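Mll3558 protein (Mesorhizobium loti, PDB 3RD6) is of unknown function but, as an AHA1-family protein with a Bet v 1-like fold, may bind a ligand between its curved sheet and C-terminal helix. Local coordinates at residues G65-Q77 and I85-P97. Numbering follows the deposited sequence.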
ATOM      1  N   GLY A  65       0.857 -18.989 -22.025  1.00 49.49           N
ATOM      2  CA  GLY A  65       1.159 -19.172 -23.428  1.00 59.13           C
ATOM      3  C   GLY A  65       2.311 -18.200 -23.721  1.00 66.14           C
ATOM      4  O   GLY A  65       3.235 -18.046 -22.903  1.00 66.32           O
ATOM      5  N   GLY A  66       2.267 -17.552 -24.877  1.00 61.94           N
ATOM      6  CA  GLY A  66       3.295 -16.605 -25.214  1.00 65.46           C
ATOM      7  C   GLY A  66       2.899 -15.177 -24.859  1.00 59.15           C
ATOM      8  O   GLY A  66       3.641 -14.214 -25.116  1.00 64.10           O
ATOM      9  N   GLY A  67       1.712 -15.039 -24.271  1.00 53.64           N
ATOM     10  CA  GLY A  67       1.167 -13.734 -23.917  1.00 42.11           C
ATOM     11  C   GLY A  67       1.939 -12.802 -22.987  1.00 36.92           C
ATOM     12  O   GLY A  67       3.055 -13.082 -22.551  1.00 33.87           O
ATOM     13  N   PRO A  68       1.331 -11.651 -22.674  1.00 29.96           N
ATOM     14  CA  PRO A  68       1.868 -10.606 -21.809  1.00 37.70           C
ATOM     15  C   PRO A  68       2.216 -11.148 -20.449  1.00 33.05           C
ATOM     16  O   PRO A  68       1.488 -11.973 -19.895  1.00 29.69           O
ATOM     17  CB  PRO A  68       0.727  -9.597 -21.733  1.00 37.54           C
ATOM     18  CG  PRO A  68       0.043  -9.764 -23.036  1.00 50.75           C
ATOM     19  CD  PRO A  68       0.004 -11.259 -23.181  1.00 39.42           C
ATOM     20  N   GLU A  69       3.335 -10.673 -19.920  1.00 42.21           N
ATOM     21  CA  GLU A  69       3.799 -11.077 -18.609  1.00 39.72           C
ATOM     22  C   GLU A  69       3.101 -10.263 -17.536  1.00 42.67           C
ATOM     23  O   GLU A  69       3.140  -9.028 -17.556  1.00 39.51           O
ATOM     24  CB  GLU A  69       5.295 -10.832 -18.475  1.00 38.47           C
ATOM     25  CG  GLU A  69       5.833 -11.170 -17.098  1.00 48.97           C
ATOM     26  CD  GLU A  69       7.274 -10.754 -16.925  1.00 44.94           C
ATOM     27  OE1 GLU A  69       7.514  -9.593 -16.514  1.00 50.58           O
ATOM     28  OE2 GLU A  69       8.163 -11.588 -17.210  1.00 51.68           O
ATOM     29  N   VAL A  70       2.458 -10.953 -16.605  1.00 40.92           N
ATOM     30  CA  VAL A  70       1.808 -10.283 -15.500  1.00 40.47           C
ATOM     31  C   VAL A  70       2.857 -10.132 -14.387  1.00 32.26           C
ATOM     32  O   VAL A  70       3.466 -11.114 -13.956  1.00 38.44           O
ATOM     33  CB  VAL A  70       0.619 -11.095 -14.986  1.00 36.58           C
ATOM     34  CG1 VAL A  70       0.075 -10.464 -13.727  1.00 36.33           C
ATOM     35  CG2 VAL A  70      -0.446 -11.147 -16.031  1.00 33.34           C
ATOM     36  N   ARG A  71       3.092  -8.898 -13.947  1.00 33.96           N
ATOM     37  CA  ARG A  71       4.064  -8.646 -12.888  1.00 34.71           C
ATOM     38  C   ARG A  71       3.423  -8.052 -11.650  1.00 37.83           C
ATOM     39  O   ARG A  71       2.681  -7.079 -11.725  1.00 43.03           O
ATOM     40  CB  ARG A  71       5.176  -7.710 -13.360  1.00 31.59           C
ATOM     41  CG  ARG A  71       6.149  -7.371 -12.243  1.00 36.57           C
ATOM     42  CD  ARG A  71       7.397  -6.672 -12.712  1.00 39.08           C
ATOM     43  NE  ARG A  71       8.369  -6.549 -11.628  1.00 41.26           N
ATOM     44  CZ  ARG A  71       9.670  -6.315 -11.800  1.00 39.64           C
ATOM     45  NH1 ARG A  71      10.165  -6.172 -13.026  1.00 38.90           N
ATOM     46  NH2 ARG A  71      10.483  -6.252 -10.747  1.00 34.10           N
ATOM     47  N   LEU A  72       3.718  -8.645 -10.501  1.00 38.47           N
ATOM     48  CA  LEU A  72       3.187  -8.172  -9.232  1.00 27.00           C
ATOM     49  C   LEU A  72       4.349  -7.835  -8.307  1.00 32.59           C
ATOM     50  O   LEU A  72       5.147  -8.688  -7.995  1.00 30.36           O
ATOM     51  CB  LEU A  72       2.308  -9.265  -8.628  1.00 30.26           C
ATOM     52  CG  LEU A  72       1.585  -9.069  -7.294  1.00 46.94           C
ATOM     53  CD1 LEU A  72       0.509 -10.142  -7.190  1.00 42.05           C
ATOM     54  CD2 LEU A  72       2.552  -9.157  -6.110  1.00 47.35           C
ATOM     55  N   ASP A  73       4.446  -6.576  -7.898  1.00 29.22           N
ATOM     56  CA  ASP A  73       5.503  -6.114  -6.996  1.00 23.71           C
ATOM     57  C   ASP A  73       4.864  -5.743  -5.669  1.00 28.35           C
ATOM     58  O   ASP A  73       4.000  -4.872  -5.627  1.00 21.14           O
ATOM     59  CB  ASP A  73       6.203  -4.862  -7.544  1.00 32.07           C
ATOM     60  CG  ASP A  73       7.305  -5.171  -8.535  1.00 36.67           C
ATOM     61  OD1 ASP A  73       8.446  -5.439  -8.109  1.00 47.02           O
ATOM     62  OD2 ASP A  73       7.028  -5.127  -9.749  1.00 35.89           O
ATOM     63  N   ALA A  74       5.297  -6.384  -4.591  1.00 21.52           N
ATOM     64  CA  ALA A  74       4.756  -6.109  -3.275  1.00 18.55           C
ATOM     65  C   ALA A  74       5.835  -5.848  -2.224  1.00 21.39           C
ATOM     66  O   ALA A  74       6.953  -6.289  -2.369  1.00 23.57           O
ATOM     67  CB  ALA A  74       3.876  -7.274  -2.835  1.00 23.87           C
ATOM     68  N   GLN A  75       5.489  -5.110  -1.172  1.00 25.19           N
ATOM     69  CA  GLN A  75       6.422  -4.846  -0.074  1.00 16.91           C
ATOM     70  C   GLN A  75       5.693  -5.032   1.252  1.00 18.17           C
ATOM     71  O   GLN A  75       4.586  -4.538   1.416  1.00 25.68           O
ATOM     72  CB  GLN A  75       6.982  -3.427  -0.129  1.00 27.11           C
ATOM     73  CG  GLN A  75       8.306  -3.313   0.635  1.00 39.15           C
ATOM     74  CD  GLN A  75       8.748  -1.883   0.928  1.00 36.48           C
ATOM     75  OE1 GLN A  75       8.129  -1.175   1.731  1.00 41.53           O
ATOM     76  NE2 GLN A  75       9.839  -1.456   0.278  1.00 35.54           N
ATOM     77  N   PHE A  76       6.303  -5.753   2.189  1.00 23.33           N
ATOM     78  CA  PHE A  76       5.668  -5.991   3.473  1.00 23.03           C
ATOM     79  C   PHE A  76       5.746  -4.749   4.324  1.00 24.31           C
ATOM     80  O   PHE A  76       6.797  -4.137   4.445  1.00 22.69           O
ATOM     81  CB  PHE A  76       6.299  -7.224   4.160  1.00 12.23           C
ATOM     82  CG  PHE A  76       5.935  -8.501   3.502  1.00 24.75           C
ATOM     83  CD1 PHE A  76       4.642  -8.990   3.610  1.00 18.01           C
ATOM     84  CD2 PHE A  76       6.826  -9.143   2.664  1.00 16.44           C
ATOM     85  CE1 PHE A  76       4.233 -10.101   2.879  1.00 30.76           C
ATOM     86  CE2 PHE A  76       6.426 -10.263   1.919  1.00 21.63           C
ATOM     87  CZ  PHE A  76       5.139 -10.741   2.018  1.00 20.66           C
ATOM     88  N   GLN A  77       4.606  -4.377   4.897  1.00 21.67           N
ATOM     89  CA  GLN A  77       4.493  -3.170   5.722  1.00 23.20           C
ATOM     90  C   GLN A  77       4.405  -3.470   7.214  1.00 21.21           C
ATOM     91  O   GLN A  77       4.793  -2.652   8.057  1.00 34.80           O
ATOM     92  CB  GLN A  77       3.231  -2.346   5.334  1.00 25.64           C
ATOM     93  CG  GLN A  77       3.110  -1.901   3.878  1.00 20.51           C
ATOM     94  CD  GLN A  77       4.200  -0.956   3.455  1.00 32.97           C
ATOM     95  OE1 GLN A  77       4.573  -0.055   4.207  1.00 30.80           O
ATOM     96  NE2 GLN A  77       4.709  -1.136   2.234  1.00 26.05           N
ATOM     97  N   ILE A  85      -0.936  -9.736   8.685  1.00 27.71           N
ATOM     98  CA  ILE A  85       0.001  -9.516   7.597  1.00 27.11           C
ATOM     99  C   ILE A  85      -0.480  -8.344   6.755  1.00 27.51           C
ATOM    100  O   ILE A  85      -1.612  -8.342   6.268  1.00 28.69           O
ATOM    101  CB  ILE A  85       0.150 -10.771   6.701  1.00 27.95           C
ATOM    102  CG1 ILE A  85       0.650 -11.952   7.543  1.00 31.78           C
ATOM    103  CG2 ILE A  85       1.105 -10.468   5.538  1.00 19.58           C
ATOM    104  CD1 ILE A  85       0.924 -13.214   6.764  1.00 44.77           C
ATOM    105  N   VAL A  86       0.379  -7.337   6.614  1.00 24.54           N
ATOM    106  CA  VAL A  86       0.038  -6.168   5.820  1.00 27.95           C
ATOM    107  C   VAL A  86       1.109  -5.860   4.789  1.00 30.38           C
ATOM    108  O   VAL A  86       2.292  -5.751   5.095  1.00 35.00           O
ATOM    109  CB  VAL A  86      -0.161  -4.899   6.687  1.00 24.05           C
ATOM    110  CG1 VAL A  86      -0.518  -3.721   5.799  1.00 25.22           C
ATOM    111  CG2 VAL A  86      -1.263  -5.114   7.738  1.00 19.18           C
ATOM    112  N   PHE A  87       0.672  -5.740   3.548  1.00 26.26           N
ATOM    113  CA  PHE A  87       1.574  -5.414   2.466  1.00 27.61           C
ATOM    114  C   PHE A  87       0.818  -4.621   1.404  1.00 20.37           C
ATOM    115  O   PHE A  87      -0.396  -4.709   1.274  1.00 33.82           O
ATOM    116  CB  PHE A  87       2.192  -6.683   1.840  1.00 27.01           C
ATOM    117  CG  PHE A  87       1.198  -7.563   1.109  1.00 24.33           C
ATOM    118  CD1 PHE A  87       0.536  -8.579   1.763  1.00 23.26           C
ATOM    119  CD2 PHE A  87       0.959  -7.388  -0.257  1.00 28.33           C
ATOM    120  CE1 PHE A  87      -0.336  -9.399   1.071  1.00 18.20           C
ATOM    121  CE2 PHE A  87       0.082  -8.216  -0.955  1.00 18.24           C
ATOM    122  CZ  PHE A  87      -0.560  -9.215  -0.291  1.00 23.44           C
ATOM    123  N   SER A  88       1.565  -3.816   0.675  1.00 20.75           N
ATOM    124  CA  SER A  88       1.044  -3.015  -0.412  1.00 25.28           C
ATOM    125  C   SER A  88       1.618  -3.717  -1.634  1.00 22.02           C
ATOM    126  O   SER A  88       2.537  -4.529  -1.512  1.00 25.10           O
ATOM    127  CB  SER A  88       1.607  -1.596  -0.343  1.00 24.18           C
ATOM    128  OG  SER A  88       3.022  -1.592  -0.452  1.00 25.84           O
ATOM    129  N   TYR A  89       1.081  -3.412  -2.804  1.00 25.36           N
ATOM    130  CA  TYR A  89       1.590  -4.027  -4.015  1.00 29.60           C
ATOM    131  C   TYR A  89       1.009  -3.345  -5.214  1.00 33.76           C
ATOM    132  O   TYR A  89       0.020  -2.645  -5.113  1.00 26.14           O
ATOM    133  CB  TYR A  89       1.282  -5.533  -4.054  1.00 27.41           C
ATOM    134  CG  TYR A  89      -0.128  -5.905  -4.434  1.00 30.10           C
ATOM    135  CD1 TYR A  89      -0.477  -6.104  -5.766  1.00 32.80           C
ATOM    136  CD2 TYR A  89      -1.114  -6.066  -3.464  1.00 34.85           C
ATOM    137  CE1 TYR A  89      -1.773  -6.458  -6.121  1.00 31.42           C
ATOM    138  CE2 TYR A  89      -2.410  -6.420  -3.814  1.00 33.93           C
ATOM    139  CZ  TYR A  89      -2.733  -6.611  -5.144  1.00 30.13           C
ATOM    140  OH  TYR A  89      -4.009  -6.951  -5.528  1.00 31.42           O
ATOM    141  N   ARG A  90       1.668  -3.517  -6.347  1.00 31.43           N
ATOM    142  CA  ARG A  90       1.201  -2.943  -7.597  1.00 30.57           C
ATOM    143  C   ARG A  90       1.259  -4.060  -8.626  1.00 34.42           C
ATOM    144  O   ARG A  90       2.141  -4.918  -8.593  1.00 26.85           O
ATOM    145  CB  ARG A  90       2.074  -1.773  -8.036  1.00 35.60           C
ATOM    146  CG  ARG A  90       3.521  -2.120  -8.284  1.00 34.04           C
ATOM    147  CD  ARG A  90       4.251  -0.894  -8.796  1.00 30.26           C
ATOM    148  NE  ARG A  90       5.695  -1.061  -8.879  1.00 19.94           N
ATOM    149  CZ  ARG A  90       6.486  -1.315  -7.853  1.00 29.52           C
ATOM    150  NH1 ARG A  90       5.986  -1.442  -6.639  1.00 33.89           N
ATOM    151  NH2 ARG A  90       7.780  -1.435  -8.052  1.00 22.72           N
ATOM    152  N   MET A  91       0.294  -4.054  -9.527  1.00 29.71           N
ATOM    153  CA  MET A  91       0.214  -5.072 -10.547  1.00 31.43           C
ATOM    154  C   MET A  91       0.218  -4.423 -11.915  1.00 36.85           C
ATOM    155  O   MET A  91      -0.284  -3.302 -12.094  1.00 33.09           O
ATOM    156  CB  MET A  91      -1.068  -5.881 -10.353  1.00 33.55           C
ATOM    157  CG  MET A  91      -1.049  -7.254 -10.971  1.00 33.99           C
ATOM    158  SD  MET A  91      -2.619  -8.044 -10.818  1.00 32.18           S
ATOM    159  CE  MET A  91      -2.535  -8.577  -9.145  1.00 24.00           C
ATOM    160  N   ALA A  92       0.799  -5.131 -12.875  1.00 37.29           N
ATOM    161  CA  ALA A  92       0.868  -4.662 -14.245  1.00 37.96           C
ATOM    162  C   ALA A  92       0.896  -5.848 -15.186  1.00 32.07           C
ATOM    163  O   ALA A  92       1.346  -6.936 -14.827  1.00 36.35           O
ATOM    164  CB  ALA A  92       2.116  -3.838 -14.443  1.00 29.45           C
ATOM    165  N   ILE A  93       0.378  -5.642 -16.387  1.00 34.06           N
ATOM    166  CA  ILE A  93       0.394  -6.665 -17.424  1.00 39.02           C
ATOM    167  C   ILE A  93       1.000  -5.931 -18.619  1.00 43.57           C
ATOM    168  O   ILE A  93       0.413  -4.974 -19.128  1.00 36.26           O
ATOM    169  CB  ILE A  93      -1.043  -7.226 -17.738  1.00 32.23           C
ATOM    170  CG1 ILE A  93      -0.939  -8.300 -18.824  1.00 32.26           C
ATOM    171  CG2 ILE A  93      -1.988  -6.101 -18.143  1.00 43.13           C
ATOM    172  CD1 ILE A  93      -2.212  -9.033 -19.089  1.00 24.76           C
ATOM    173  N   GLY A  94       2.194  -6.363 -19.025  1.00 40.37           N
ATOM    174  CA  GLY A  94       2.884  -5.701 -20.111  1.00 44.71           C
ATOM    175  C   GLY A  94       3.432  -4.419 -19.508  1.00 50.32           C
ATOM    176  O   GLY A  94       3.953  -4.452 -18.393  1.00 57.04           O
ATOM    177  N   PRO A  95       3.356  -3.277 -20.213  1.00 51.65           N
ATOM    178  CA  PRO A  95       3.868  -2.026 -19.657  1.00 50.76           C
ATOM    179  C   PRO A  95       2.759  -1.180 -19.020  1.00 49.10           C
ATOM    180  O   PRO A  95       3.024  -0.155 -18.386  1.00 52.21           O
ATOM    181  CB  PRO A  95       4.471  -1.354 -20.880  1.00 43.25           C
ATOM    182  CG  PRO A  95       3.429  -1.650 -21.896  1.00 55.51           C
ATOM    183  CD  PRO A  95       3.117  -3.124 -21.659  1.00 49.15           C
ATOM    184  N   GLN A  96       1.515  -1.612 -19.211  1.00 47.70           N
ATOM    185  CA  GLN A  96       0.363  -0.899 -18.662  1.00 44.31           C
ATOM    186  C   GLN A  96       0.152  -1.247 -17.202  1.00 42.62           C
ATOM    187  O   GLN A  96      -0.158  -2.387 -16.877  1.00 44.87           O
ATOM    188  CB  GLN A  96      -0.924  -1.249 -19.428  1.00 43.00           C
ATOM    189  CG  GLN A  96      -0.801  -1.157 -20.946  1.00 62.70           C
ATOM    190  CD  GLN A  96      -0.681   0.266 -21.469  1.00 73.79           C
ATOM    191  OE1 GLN A  96      -0.031   0.513 -22.485  1.00 69.80           O
ATOM    192  NE2 GLN A  96      -1.323   1.203 -20.787  1.00 72.50           N
ATOM    193  N   PRO A  97       0.355  -0.278 -16.293  1.00 47.54           N
ATOM    194  CA  PRO A  97       0.168  -0.499 -14.852  1.00 42.21           C
ATOM    195  C   PRO A  97      -1.313  -0.434 -14.520  1.00 50.10           C
ATOM    196  O   PRO A  97      -1.922   0.629 -14.583  1.00 59.25           O
ATOM    197  CB  PRO A  97       0.968   0.635 -14.225  1.00 37.09           C
ATOM    198  CG  PRO A  97       0.823   1.725 -15.217  1.00 45.84           C
ATOM    199  CD  PRO A  97       1.022   1.014 -16.534  1.00 49.89           C
TER
HETATM  200  O   HOH W   1       5.772  -6.826 -16.971  1.00 52.82           O
HETATM  201  O   HOH W   2       3.627  -4.538 -11.567  1.00 34.45           O
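Strands 70-77 and 85-93 pair through a ladder of backbone hydrogen bonds, their axes at 147°, forming an antiparallel beta hairpin within the sheet of this AHA1-family, Bet v 1-like domain. The ladder runs from Gln77 N, bonded to Val86 O at 2.7 Å, to Gly94 N on Glu69 O, within the type II' turn from Ile93 to Gln96. Val70, Leu72, Ala74 and Phe76 share one face with Phe87, Tyr89, Met91 and Ile93. Here Leu72 CG lies 3.9 Å from Tyr89 CD1, while the hydroxyl of Tyr89 reaches Glu120. The side chains of Phe76 and Phe87 run side by side, rings oblique, with Phe76 CD1 3.8 Å from Phe87 CB, and Ile85 CG2 meets the edge of the Phe76 ring. On the other face, Asp73 CB sits 3.5 Å above the centre of the Arg90 guanidinium, with carboxylate and guanidinium planes stacked 13° apart. Arg90 CG, set between the backbone N and the carbonyl carbon (chi1 61°), starts an extended chain that carries the guanidinium there. No N-H of Arg90 points at the carboxylate, which instead salt-bridges Arg71. Arg90 NH1 donates a hydrogen bond to OE1 of Gln77 of the second subunit. An alanine at Arg90 is likely to leave Asp73 without its stacked cover and that glutamine oxygen without this donor. Within the hairpin, Gln77 NE2 makes a weak 3.2 Å hydrogen bond to Ser88 OG.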